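Local atomic coordinates of periplasmic beta-glucosidase (Pseudomonas aeruginosa, PDB entry 6R5N), a protein that probably hydrolyses terminal, non-reducing beta-D-glucosyl residues to release beta-D-glucose, as a family 3 glycoside hydrolase of the periplasm. Residues P73-Y78 against L119-S124; A133-V138 against G187-T192; S124-I129 against A174-A179. All coordinates share one frame; numbering follows the deposited sequence. Where two conformers were deposited one is given.

How the contacts relate
All three contacts are buried, and all reach the 1-deoxynojirimycin molecule, but from different elements of the fold. Contact 1 joins neighbouring barrel strands by backbone hydrogen bonds and apolar side chains, and merely brushes the ligand with Phe123. Contact 3 continues from it: the two share Ser124, and strand 172-178 lies beside strand 121-122 in the same sheet. Here the pairing passes into a polar site where Lys176 and His177 hold the sugar mimic. Contact 2 joins the loops that follow those two strands and lacks regular secondary structure. Its one cross-contact hydrogen bond runs from an indole to a carboxylate, with an arginine reaching the ligand, and it alone touches the second subunit.

Contact 1: P73-Y78 against L119-S124; sequences PLFHAY and LDMSFS. With NOJ (1-deoxynojirimycin), chain D.
Met121 lies along Ala77 and ends at the ring of Phe75, in a contact that joins the parallel strands 75-78 and 121-122. Its CG is anti to the backbone N (chi1 176°), and the chain continues straight to SD before bending at the last torsion. CB meets the Ala77 methyl, CB to CB 3.8 Å, and CG passes the same methyl. SD approaches Phe75 CE1 at 3.7 Å in an oblique Met-aromatic contact, and the terminal CE sits off-centre against the ring, 4.1 Å from the Phe75 centroid, as a CH-pi contact. Ala77 CB is also met by Phe123 CZ at 3.5 Å, while Phe123 CB faces O4 of 1-deoxynojirimycin, so this apolar patch runs right up to the ligand.

The backbone ladder is short. Asp120 N and, weakly, Met121 N both donate to His76 O; Tyr78 N donates to Met121 O; and Phe123 N, at the centre of an inverse gamma turn, donates to Tyr78 O at 2.9 Å. Just before the first bridged pair, Ala77 with Met121, a carboxylate joins in: OD2 of Asp120 accepts from His76 N at 2.9 Å, through its anti lone pair. A water hydrogen-bonds both Asp120 OD2, at 2.6 Å, and His76 ND1, linking imidazole and carboxylate. Arg333 forms a salt bridge to the other oxygen, OD1. Leu119 CD1 packs against Tyr78 CB at 3.8 Å.

These are the third and fourth strands of the parallel barrel sheet. Strand 48-50 borders 75-78, strand 172-178 borders 121-122, and helix 55-64 covers Leu74 and His76 while Met121 rests on Met172 and Ala174.

Contact 2: A133-V138 against G187-T192; sequences ARWGRV and GRDYNT. With NOJ (1-deoxynojirimycin), chain D.
In the loops that follow strands 121-122 and 172-178 at the ligand end of the barrel, Trp135 and Asp189 meet beside the glucose-mimic pocket. The indole NE1 donates to Asp189 OD1 at 3.1 Å, reaching it from above the carboxylate plane; ring and carboxylate stand 84° apart. Asp189 OD2 lies 3.4 Å from Arg137 CD, the two side chains crossing at about a right angle, and it also accepts a hydrogen bond from Ala487 N. Arg137 CB lies over one face of the Trp135 ring, toward its rim.

The site is that of a family 3 glycoside hydrolase with 1-deoxynojirimycin bound. Arg137 bends at chi3 (68°) and presents two nitrogens to neighbouring hydroxyls: NH1 donates to ligand O2 at 2.7 Å, and NH2 to ligand O3 at 2.8 Å. Glu140 forms a salt bridge to NH2, and Tyr181 hydrogen-bonds NH1, so protein and ligand together fix the guanidinium.

Further back, Gly187 O receives a CA-H contact from Trp135 CA at 3.4 Å. In a type II turn from Arg188 to Asn191, closed by Asn191 N to Arg188 O, Asp189 CG lies over the centre of the Tyr190 ring. Arg134, in a salt bridge with Asp132 through NH2, uses NH1 to bond the carbonyls of Gly572 and Val574 of the second subunit, while Arg188 reaches Tyr599 and Pro575 of that subunit.

Contact 3: S124-I129 against A174-A179; sequences SPMVDI and AVKHFA. With NOJ (1-deoxynojirimycin), chain D.
Asp128 and His177 both turn CG beside their own backbone N, anti to the carbonyl carbon (chi1 -51° and -55°), which brings carboxylate and imidazole together; their planes are nearly coplanar, 28° apart. Lys176 instead takes the tight first torsion between N and C, its chain then running extended to the ligand. A cis peptide joins Lys176 to His177, and Lys176 CG sits 3.6 Å above the centre of the His177 ring.

The carboxylate grips the histidine twice. His177 ND1 donates to Asp128 OD2 at 2.7 Å, in the ring plane and on the syn lone pair; His177 N donates to Asp128 OD1 at 2.8 Å. Tyr208 also bonds OD1. With ND1 thus engaged, the ring's rotation is fixed and NE2 points at the sugar mimic: His177 NE2 and ligand O3 are hydrogen-bonded at 2.8 Å. Lys176 NZ lies within bonding distance of ligand O3 (2.9 Å) and ligand O4 (3.2 Å), and shares its protons with Phe123 O and Asp79, its salt-bridge partner.

Behind these groups the backbones make a single bridge, Met126 with Lys176. Lys176 N donates to Pro125 O at 3.0 Å, and Val127 N to Lys176 O at 2.9 Å. On the side away from the ligand, Val127 CG2 presses on Val175 CG2 more closely than usual van der Waals contact, with helix 206-213 packed alongside; Met126 CG, by contrast, touches His177 CE1.

A lysine-histidine pair at the end of the fifth barrel strand, gripping adjacent hydroxyls of a glucose-like ring, is characteristic of the sugar-binding pocket of family 3 glycoside hydrolases; here Asp128 is the second-shell residue that positions the histidine.

Contact 1: P73-Y78 against L119-S124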
loop_
_atom_site.group_PDB
_atom_site.type_symbol
_atom_site.label_atom_id
_atom_site.label_comp_id
_atom_site.label_asym_id
_atom_site.label_seq_id
_atom_site.Cartn_x
_atom_site.Cartn_y
_atom_site.Cartn_z
ATOM N N PRO A 73 -8.220 -43.436 -14.624
ATOM C CA PRO A 73 -6.870 -42.913 -14.853
ATOM C C PRO A 73 -6.563 -41.655 -14.026
ATOM O O PRO A 73 -7.471 -40.915 -13.684
ATOM C CB PRO A 73 -6.865 -42.572 -16.350
ATOM C CG PRO A 73 -8.331 -42.302 -16.669
ATOM C CD PRO A 73 -9.076 -43.299 -15.810
ATOM N N LEU A 74 -5.292 -41.494 -13.663
ATOM C CA LEU A 74 -4.756 -40.267 -13.012
ATOM C C LEU A 74 -4.544 -39.199 -14.081
ATOM O O LEU A 74 -4.318 -39.571 -15.240
ATOM C CB LEU A 74 -3.402 -40.576 -12.362
ATOM C CG LEU A 74 -3.437 -41.599 -11.237
ATOM C CD1 LEU A 74 -2.040 -42.110 -10.958
ATOM C CD2 LEU A 74 -4.057 -40.988 -9.987
ATOM N N PHE A 75 -4.557 -37.929 -13.697
ATOM C CA PHE A 75 -3.867 -36.881 -14.483
ATOM C C PHE A 75 -2.643 -36.444 -13.668
ATOM O O PHE A 75 -2.642 -36.591 -12.448
ATOM C CB PHE A 75 -4.840 -35.789 -14.950
ATOM C CG PHE A 75 -5.270 -34.778 -13.922
ATOM C CD1 PHE A 75 -4.376 -33.837 -13.439
ATOM C CD2 PHE A 75 -6.588 -34.736 -13.471
ATOM C CE1 PHE A 75 -4.791 -32.879 -12.523
ATOM C CE2 PHE A 75 -6.987 -33.796 -12.532
ATOM C CZ PHE A 75 -6.086 -32.870 -12.063
ATOM N N HIS A 76 -1.608 -35.987 -14.359
ATOM C CA HIS A 76 -0.321 -35.542 -13.775
ATOM C C HIS A 76 -0.101 -34.065 -14.099
ATOM O O HIS A 76 -0.209 -33.686 -15.284
ATOM C CB HIS A 76 0.816 -36.414 -14.273
ATOM C CG HIS A 76 0.788 -37.772 -13.663
ATOM N ND1 HIS A 76 -0.086 -38.755 -14.095
ATOM C CD2 HIS A 76 1.525 -38.311 -12.673
ATOM C CE1 HIS A 76 0.107 -39.844 -13.380
ATOM N NE2 HIS A 76 1.097 -39.594 -12.502
ATOM N N ALA A 77 0.198 -33.267 -13.085
ATOM C CA ALA A 77 0.332 -31.811 -13.248
ATOM C C ALA A 77 1.694 -31.372 -12.727
ATOM O O ALA A 77 2.337 -32.143 -12.020
ATOM C CB ALA A 77 -0.809 -31.124 -12.541
ATOM N N TYR A 78 2.104 -30.182 -13.121
ATOM C CA TYR A 78 3.398 -29.566 -12.764
ATOM C C TYR A 78 3.300 -28.063 -12.969
ATOM O O TYR A 78 2.391 -27.595 -13.648
ATOM C CB TYR A 78 4.492 -30.153 -13.655
ATOM C CG TYR A 78 5.909 -29.955 -13.181
ATOM C CD1 TYR A 78 6.244 -29.974 -11.831
ATOM C CD2 TYR A 78 6.938 -29.822 -14.101
ATOM C CE1 TYR A 78 7.563 -29.855 -11.411
ATOM C CE2 TYR A 78 8.264 -29.709 -13.700
ATOM C CZ TYR A 78 8.575 -29.701 -12.354
ATOM O OH TYR A 78 9.883 -29.565 -11.978
ATOM N N LEU A 119 3.142 -35.334 -18.919
ATOM C CA LEU A 119 2.310 -34.412 -18.101
ATOM C C LEU A 119 1.043 -34.040 -18.885
ATOM O O LEU A 119 1.146 -33.834 -20.117
ATOM C CB LEU A 119 3.131 -33.179 -17.728
ATOM C CG LEU A 119 4.209 -33.424 -16.679
ATOM C CD1 LEU A 119 5.248 -32.323 -16.715
ATOM C CD2 LEU A 119 3.590 -33.548 -15.289
ATOM N N ASP A 120 -0.098 -33.948 -18.193
ATOM C CA ASP A 120 -1.425 -33.595 -18.772
ATOM C C ASP A 120 -1.812 -32.140 -18.478
ATOM O O ASP A 120 -2.753 -31.641 -19.145
ATOM C CB ASP A 120 -2.523 -34.471 -18.190
ATOM C CG ASP A 120 -2.198 -35.952 -18.264
ATOM O OD1 ASP A 120 -2.065 -36.477 -19.401
ATOM O OD2 ASP A 120 -2.026 -36.558 -17.189
ATOM N N MET A 121 -1.171 -31.498 -17.492
ATOM C CA MET A 121 -1.660 -30.199 -16.950
ATOM C C MET A 121 -0.503 -29.362 -16.420
ATOM O O MET A 121 0.437 -29.924 -15.814
ATOM C CB MET A 121 -2.666 -30.418 -15.825
ATOM C CG MET A 121 -3.133 -29.126 -15.144
ATOM S SD MET A 121 -4.260 -29.468 -13.746
ATOM C CE MET A 121 -5.682 -30.098 -14.632
ATOM N N SER A 122 -0.565 -28.057 -16.651
ATOM C CA SER A 122 0.314 -27.090 -15.958
ATOM C C SER A 122 -0.548 -26.209 -15.067
ATOM O O SER A 122 -1.659 -25.801 -15.493
ATOM C CB SER A 122 1.137 -26.238 -16.873
ATOM O OG SER A 122 2.006 -25.413 -16.101
ATOM N N PHE A 123 -0.023 -25.945 -13.877
ATOM C CA PHE A 123 -0.463 -24.863 -12.969
ATOM C C PHE A 123 0.054 -23.540 -13.534
ATOM O O PHE A 123 0.957 -22.906 -12.962
ATOM C CB PHE A 123 0.014 -25.160 -11.554
ATOM C CG PHE A 123 -0.487 -26.468 -10.997
ATOM C CD1 PHE A 123 -1.765 -26.930 -11.272
ATOM C CD2 PHE A 123 0.320 -27.219 -10.173
ATOM C CE1 PHE A 123 -2.240 -28.103 -10.714
ATOM C CE2 PHE A 123 -0.154 -28.400 -9.620
ATOM C CZ PHE A 123 -1.429 -28.846 -9.892
ATOM N N SER A 124 -0.557 -23.159 -14.639
ATOM C CA SER A 124 -0.186 -21.986 -15.473
ATOM C C SER A 124 -1.319 -21.715 -16.463
ATOM O O SER A 124 -2.123 -22.613 -16.751
ATOM C CB SER A 124 1.150 -22.255 -16.154
ATOM O OG SER A 124 1.577 -21.180 -16.983
HETATM C C1 NOJ D . 2.140 -23.145 -4.391
HETATM C C2 NOJ D . 1.901 -22.014 -5.387
HETATM O O2 NOJ D . 1.218 -21.009 -4.694
HETATM C C3 NOJ D . 1.325 -22.409 -6.758
HETATM O O3 NOJ D . 1.701 -21.392 -7.679
HETATM C C4 NOJ D . 1.742 -23.853 -7.173
HETATM O O4 NOJ D . 1.075 -24.174 -8.378
HETATM C C5 NOJ D . 1.429 -24.903 -6.083
HETATM N N5 NOJ D . 1.942 -24.530 -4.755
HETATM C C6 NOJ D . 2.002 -26.311 -6.374
HETATM O O6 NOJ D . 3.361 -26.331 -6.798
HETATM O O HOH W 1 -1.251 -38.971 -16.675
#

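Contact 2: A133-V138 against G187-T192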
loop_
_atom_site.group_PDB
_atom_site.type_symbol
_atom_site.label_atom_id
_atom_site.label_comp_id
_atom_site.label_asym_id
_atom_site.label_seq_id
_atom_site.Cartn_x
_atom_site.Cartn_y
_atom_site.Cartn_z
ATOM N N ALA A 133 6.114 -4.083 -6.404
ATOM C CA ALA A 133 7.388 -4.723 -6.755
ATOM C C ALA A 133 7.970 -5.526 -5.587
ATOM O O ALA A 133 8.877 -6.326 -5.845
ATOM C CB ALA A 133 8.350 -3.660 -7.225
ATOM N N ARG A 134 7.519 -5.325 -4.340
ATOM C CA ARG A 134 8.126 -6.050 -3.198
ATOM C C ARG A 134 7.777 -7.543 -3.289
ATOM O O ARG A 134 8.572 -8.369 -2.818
ATOM C CB ARG A 134 7.669 -5.458 -1.867
ATOM C CG ARG A 134 8.162 -4.035 -1.645
ATOM C CD ARG A 134 7.557 -3.457 -0.388
ATOM N NE ARG A 134 6.158 -3.167 -0.574
ATOM C CZ ARG A 134 5.358 -2.615 0.316
ATOM N NH1 ARG A 134 5.826 -2.278 1.510
ATOM N NH2 ARG A 134 4.087 -2.379 -0.002
ATOM N N TRP A 135 6.616 -7.869 -3.837
ATOM C CA TRP A 135 6.106 -9.258 -3.906
ATOM C C TRP A 135 7.041 -10.114 -4.751
ATOM O O TRP A 135 7.336 -9.713 -5.887
ATOM C CB TRP A 135 4.699 -9.244 -4.477
ATOM C CG TRP A 135 3.917 -10.507 -4.307
ATOM C CD1 TRP A 135 3.757 -11.216 -3.161
ATOM C CD2 TRP A 135 3.103 -11.148 -5.309
ATOM N NE1 TRP A 135 2.910 -12.264 -3.390
ATOM C CE2 TRP A 135 2.476 -12.236 -4.685
ATOM C CE3 TRP A 135 2.844 -10.899 -6.668
ATOM C CZ2 TRP A 135 1.572 -13.071 -5.340
ATOM C CZ3 TRP A 135 1.968 -11.733 -7.323
ATOM C CH2 TRP A 135 1.349 -12.810 -6.663
ATOM N N GLY A 136 7.473 -11.257 -4.223
ATOM C CA GLY A 136 8.438 -12.136 -4.900
ATOM C C GLY A 136 7.869 -12.810 -6.135
ATOM O O GLY A 136 8.656 -13.223 -6.981
ATOM N N ARG A 137 6.545 -12.915 -6.259
ATOM C CA ARG A 137 5.897 -13.628 -7.384
ATOM C C ARG A 137 5.586 -12.705 -8.563
ATOM O O ARG A 137 4.934 -13.163 -9.504
ATOM C CB ARG A 137 4.654 -14.320 -6.850
ATOM C CG ARG A 137 4.963 -15.176 -5.632
ATOM C CD ARG A 137 3.899 -16.202 -5.313
ATOM N NE ARG A 137 3.863 -17.215 -6.354
ATOM C CZ ARG A 137 3.322 -18.406 -6.230
ATOM N NH1 ARG A 137 2.749 -18.775 -5.101
ATOM N NH2 ARG A 137 3.353 -19.224 -7.257
ATOM N N VAL A 138 6.035 -11.452 -8.532
ATOM C CA VAL A 138 5.916 -10.521 -9.685
ATOM C C VAL A 138 6.576 -11.143 -10.925
ATOM O O VAL A 138 6.080 -10.915 -12.045
ATOM C CB VAL A 138 6.532 -9.171 -9.284
ATOM C CG1 VAL A 138 6.807 -8.296 -10.478
ATOM C CG2 VAL A 138 5.614 -8.457 -8.288
ATOM N N GLY A 187 3.108 -6.168 -0.026
ATOM C CA GLY A 187 3.821 -7.110 -0.912
ATOM C C GLY A 187 4.346 -8.325 -0.148
ATOM O O GLY A 187 5.275 -9.024 -0.636
ATOM N N ARG A 188 3.776 -8.581 1.029
ATOM C CA ARG A 188 4.125 -9.773 1.824
ATOM C C ARG A 188 3.349 -10.934 1.233
ATOM O O ARG A 188 2.125 -10.799 1.112
ATOM C CB ARG A 188 3.829 -9.550 3.314
ATOM C CG ARG A 188 4.761 -8.530 3.948
ATOM C CD ARG A 188 4.588 -8.366 5.450
ATOM N NE ARG A 188 3.318 -7.779 5.876
ATOM C CZ ARG A 188 3.041 -6.475 6.058
ATOM N NH1 ARG A 188 3.912 -5.510 5.790
ATOM N NH2 ARG A 188 1.853 -6.134 6.536
ATOM N N ASP A 189 4.017 -12.036 0.922
ATOM C CA ASP A 189 3.313 -13.170 0.282
ATOM C C ASP A 189 2.206 -13.644 1.223
ATOM O O ASP A 189 2.406 -13.622 2.429
ATOM C CB ASP A 189 4.252 -14.298 -0.151
ATOM C CG ASP A 189 3.795 -15.008 -1.419
ATOM O OD1 ASP A 189 2.581 -14.865 -1.825
ATOM O OD2 ASP A 189 4.640 -15.718 -1.996
ATOM N N TYR A 190 1.080 -14.063 0.646
ATOM C CA TYR A 190 -0.052 -14.730 1.329
ATOM C C TYR A 190 -0.898 -13.699 2.086
ATOM O O TYR A 190 -1.924 -14.120 2.698
ATOM C CB TYR A 190 0.473 -15.795 2.288
ATOM C CG TYR A 190 1.511 -16.732 1.728
ATOM C CD1 TYR A 190 1.297 -17.453 0.567
ATOM C CD2 TYR A 190 2.730 -16.901 2.378
ATOM C CE1 TYR A 190 2.256 -18.327 0.068
ATOM C CE2 TYR A 190 3.683 -17.783 1.907
ATOM C CZ TYR A 190 3.454 -18.500 0.745
ATOM O OH TYR A 190 4.424 -19.378 0.306
ATOM N N ASN A 191 -0.532 -12.409 2.016
ATOM C CA ASN A 191 -1.131 -11.403 2.921
ATOM C C ASN A 191 -2.494 -10.935 2.380
ATOM O O ASN A 191 -2.800 -11.101 1.218
ATOM C CB ASN A 191 -0.180 -10.250 3.219
ATOM C CG ASN A 191 -0.536 -9.534 4.507
ATOM O OD1 ASN A 191 -1.197 -10.123 5.375
ATOM N ND2 ASN A 191 -0.129 -8.269 4.629
ATOM N N THR A 192 -3.299 -10.428 3.299
ATOM C CA THR A 192 -4.579 -9.709 3.109
ATOM C C THR A 192 -4.673 -8.947 1.778
ATOM O O THR A 192 -3.769 -8.113 1.461
ATOM C CB THR A 192 -4.748 -8.739 4.283
ATOM O OG1 THR A 192 -4.541 -9.524 5.453
ATOM C CG2 THR A 192 -6.100 -8.064 4.298
HETATM C C1 NOJ D . 2.140 -23.145 -4.391
HETATM C C2 NOJ D . 1.901 -22.014 -5.387
HETATM O O2 NOJ D . 1.218 -21.009 -4.694
HETATM C C3 NOJ D . 1.325 -22.409 -6.758
HETATM O O3 NOJ D . 1.701 -21.392 -7.679
HETATM C C4 NOJ D . 1.742 -23.853 -7.173
HETATM O O4 NOJ D . 1.075 -24.174 -8.378
HETATM C C5 NOJ D . 1.429 -24.903 -6.083
HETATM N N5 NOJ D . 1.942 -24.530 -4.755
HETATM C C6 NOJ D . 2.002 -26.311 -6.374
HETATM O O6 NOJ D . 3.361 -26.331 -6.798
#

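Contact 3: S124-I129 against A174-A179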
loop_
_atom_site.group_PDB
_atom_site.type_symbol
_atom_site.label_atom_id
_atom_site.label_comp_id
_atom_site.label_asym_id
_atom_site.label_seq_id
_atom_site.Cartn_x
_atom_site.Cartn_y
_atom_site.Cartn_z
ATOM N N SER A 124 -0.557 -23.159 -14.639
ATOM C CA SER A 124 -0.186 -21.986 -15.473
ATOM C C SER A 124 -1.319 -21.715 -16.463
ATOM O O SER A 124 -2.123 -22.613 -16.751
ATOM C CB SER A 124 1.150 -22.255 -16.154
ATOM O OG SER A 124 1.577 -21.180 -16.983
ATOM N N PRO A 125 -1.467 -20.486 -17.010
ATOM C CA PRO A 125 -0.645 -19.325 -16.663
ATOM C C PRO A 125 -0.987 -18.691 -15.306
ATOM O O PRO A 125 -2.108 -18.795 -14.815
ATOM C CB PRO A 125 -0.976 -18.343 -17.781
ATOM C CG PRO A 125 -2.451 -18.635 -18.054
ATOM C CD PRO A 125 -2.538 -20.138 -17.955
ATOM N N MET A 126 0.023 -18.091 -14.689
ATOM C CA MET A 126 -0.146 -17.155 -13.560
ATOM C C MET A 126 -0.488 -15.796 -14.172
ATOM O O MET A 126 0.300 -15.286 -14.981
ATOM C CB MET A 126 1.134 -17.106 -12.718
ATOM C CG MET A 126 0.988 -16.309 -11.433
ATOM S SD MET A 126 1.214 -14.537 -11.747
ATOM C CE MET A 126 1.786 -13.975 -10.144
ATOM N N VAL A 127 -1.637 -15.225 -13.824
ATOM C CA VAL A 127 -2.156 -14.022 -14.539
ATOM C C VAL A 127 -2.527 -12.948 -13.515
ATOM O O VAL A 127 -3.369 -12.078 -13.819
ATOM C CB VAL A 127 -3.315 -14.409 -15.493
ATOM C CG1 VAL A 127 -2.888 -15.456 -16.500
ATOM C CG2 VAL A 127 -4.542 -14.903 -14.777
ATOM N N ASP A 128 -1.916 -12.999 -12.330
ATOM C CA ASP A 128 -2.230 -12.045 -11.233
ATOM C C ASP A 128 -1.669 -10.670 -11.622
ATOM O O ASP A 128 -0.489 -10.582 -12.025
ATOM C CB ASP A 128 -1.721 -12.551 -9.881
ATOM C CG ASP A 128 -2.136 -13.984 -9.552
ATOM O OD1 ASP A 128 -3.345 -14.324 -9.724
ATOM O OD2 ASP A 128 -1.248 -14.757 -9.131
ATOM N N ILE A 129 -2.497 -9.629 -11.526
ATOM C CA ILE A 129 -2.047 -8.219 -11.734
ATOM C C ILE A 129 -1.151 -7.813 -10.565
ATOM O O ILE A 129 -1.513 -8.099 -9.398
ATOM C CB ILE A 129 -3.254 -7.280 -11.889
ATOM C CG1 ILE A 129 -3.988 -7.581 -13.192
ATOM C CG2 ILE A 129 -2.851 -5.818 -11.782
ATOM C CD1 ILE A 129 -3.230 -7.217 -14.446
ATOM N N ALA A 174 -4.337 -24.761 -15.982
ATOM C CA ALA A 174 -4.966 -24.400 -14.681
ATOM C C ALA A 174 -4.542 -22.960 -14.370
ATOM O O ALA A 174 -3.432 -22.748 -13.813
ATOM C CB ALA A 174 -4.560 -25.361 -13.597
ATOM N N VAL A 175 -5.359 -21.993 -14.792
ATOM C CA VAL A 175 -5.029 -20.556 -14.608
ATOM C C VAL A 175 -5.015 -20.260 -13.095
ATOM O O VAL A 175 -5.856 -20.815 -12.358
ATOM C CB VAL A 175 -5.990 -19.666 -15.407
ATOM C CG1 VAL A 175 -7.433 -19.839 -14.949
ATOM C CG2 VAL A 175 -5.559 -18.200 -15.339
ATOM N N LYS A 176 -4.064 -19.445 -12.639
ATOM C CA LYS A 176 -3.878 -19.148 -11.203
ATOM C C LYS A 176 -3.526 -17.668 -11.104
ATOM O O LYS A 176 -3.161 -17.066 -12.110
ATOM C CB LYS A 176 -2.824 -20.101 -10.622
ATOM C CG LYS A 176 -1.400 -19.893 -11.118
ATOM C CD LYS A 176 -0.469 -20.997 -10.683
ATOM C CE LYS A 176 1.004 -20.701 -10.882
ATOM N NZ LYS A 176 1.812 -21.905 -10.528
ATOM N N HIS A 177 -3.642 -17.068 -9.911
ATOM C CA HIS A 177 -4.225 -17.647 -8.720
ATOM C C HIS A 177 -5.529 -16.914 -8.442
ATOM O O HIS A 177 -5.472 -15.695 -8.176
ATOM C CB HIS A 177 -3.295 -17.499 -7.531
ATOM C CG HIS A 177 -1.931 -18.049 -7.719
ATOM N ND1 HIS A 177 -0.952 -17.325 -8.347
ATOM C CD2 HIS A 177 -1.394 -19.234 -7.341
ATOM C CE1 HIS A 177 0.172 -18.036 -8.312
ATOM N NE2 HIS A 177 -0.082 -19.230 -7.724
ATOM N N PHE A 178 -6.658 -17.601 -8.574
ATOM C CA PHE A 178 -8.005 -16.959 -8.566
ATOM C C PHE A 178 -8.402 -16.707 -7.108
ATOM O O PHE A 178 -8.700 -17.660 -6.406
ATOM C CB PHE A 178 -8.971 -17.863 -9.325
ATOM C CG PHE A 178 -10.341 -17.287 -9.545
ATOM C CD1 PHE A 178 -10.513 -16.136 -10.291
ATOM C CD2 PHE A 178 -11.461 -17.922 -9.047
ATOM C CE1 PHE A 178 -11.784 -15.635 -10.543
ATOM C CE2 PHE A 178 -12.728 -17.424 -9.311
ATOM C CZ PHE A 178 -12.881 -16.264 -10.028
ATOM N N ALA A 179 -8.336 -15.467 -6.595
ATOM C CA ALA A 179 -8.108 -14.228 -7.329
ATOM C C ALA A 179 -7.388 -13.203 -6.448
ATOM O O ALA A 179 -7.494 -13.300 -5.227
ATOM C CB ALA A 179 -9.434 -13.658 -7.776
HETATM C C1 NOJ D . 2.140 -23.145 -4.391
HETATM C C2 NOJ D . 1.901 -22.014 -5.387
HETATM O O2 NOJ D . 1.218 -21.009 -4.694
HETATM C C3 NOJ D . 1.325 -22.409 -6.758
HETATM O O3 NOJ D . 1.701 -21.392 -7.679
HETATM C C4 NOJ D . 1.742 -23.853 -7.173
HETATM O O4 NOJ D . 1.075 -24.174 -8.378
HETATM C C5 NOJ D . 1.429 -24.903 -6.083
HETATM N N5 NOJ D . 1.942 -24.530 -4.755
HETATM C C6 NOJ D . 2.002 -26.311 -6.374
HETATM O O6 NOJ D . 3.361 -26.331 -6.798
#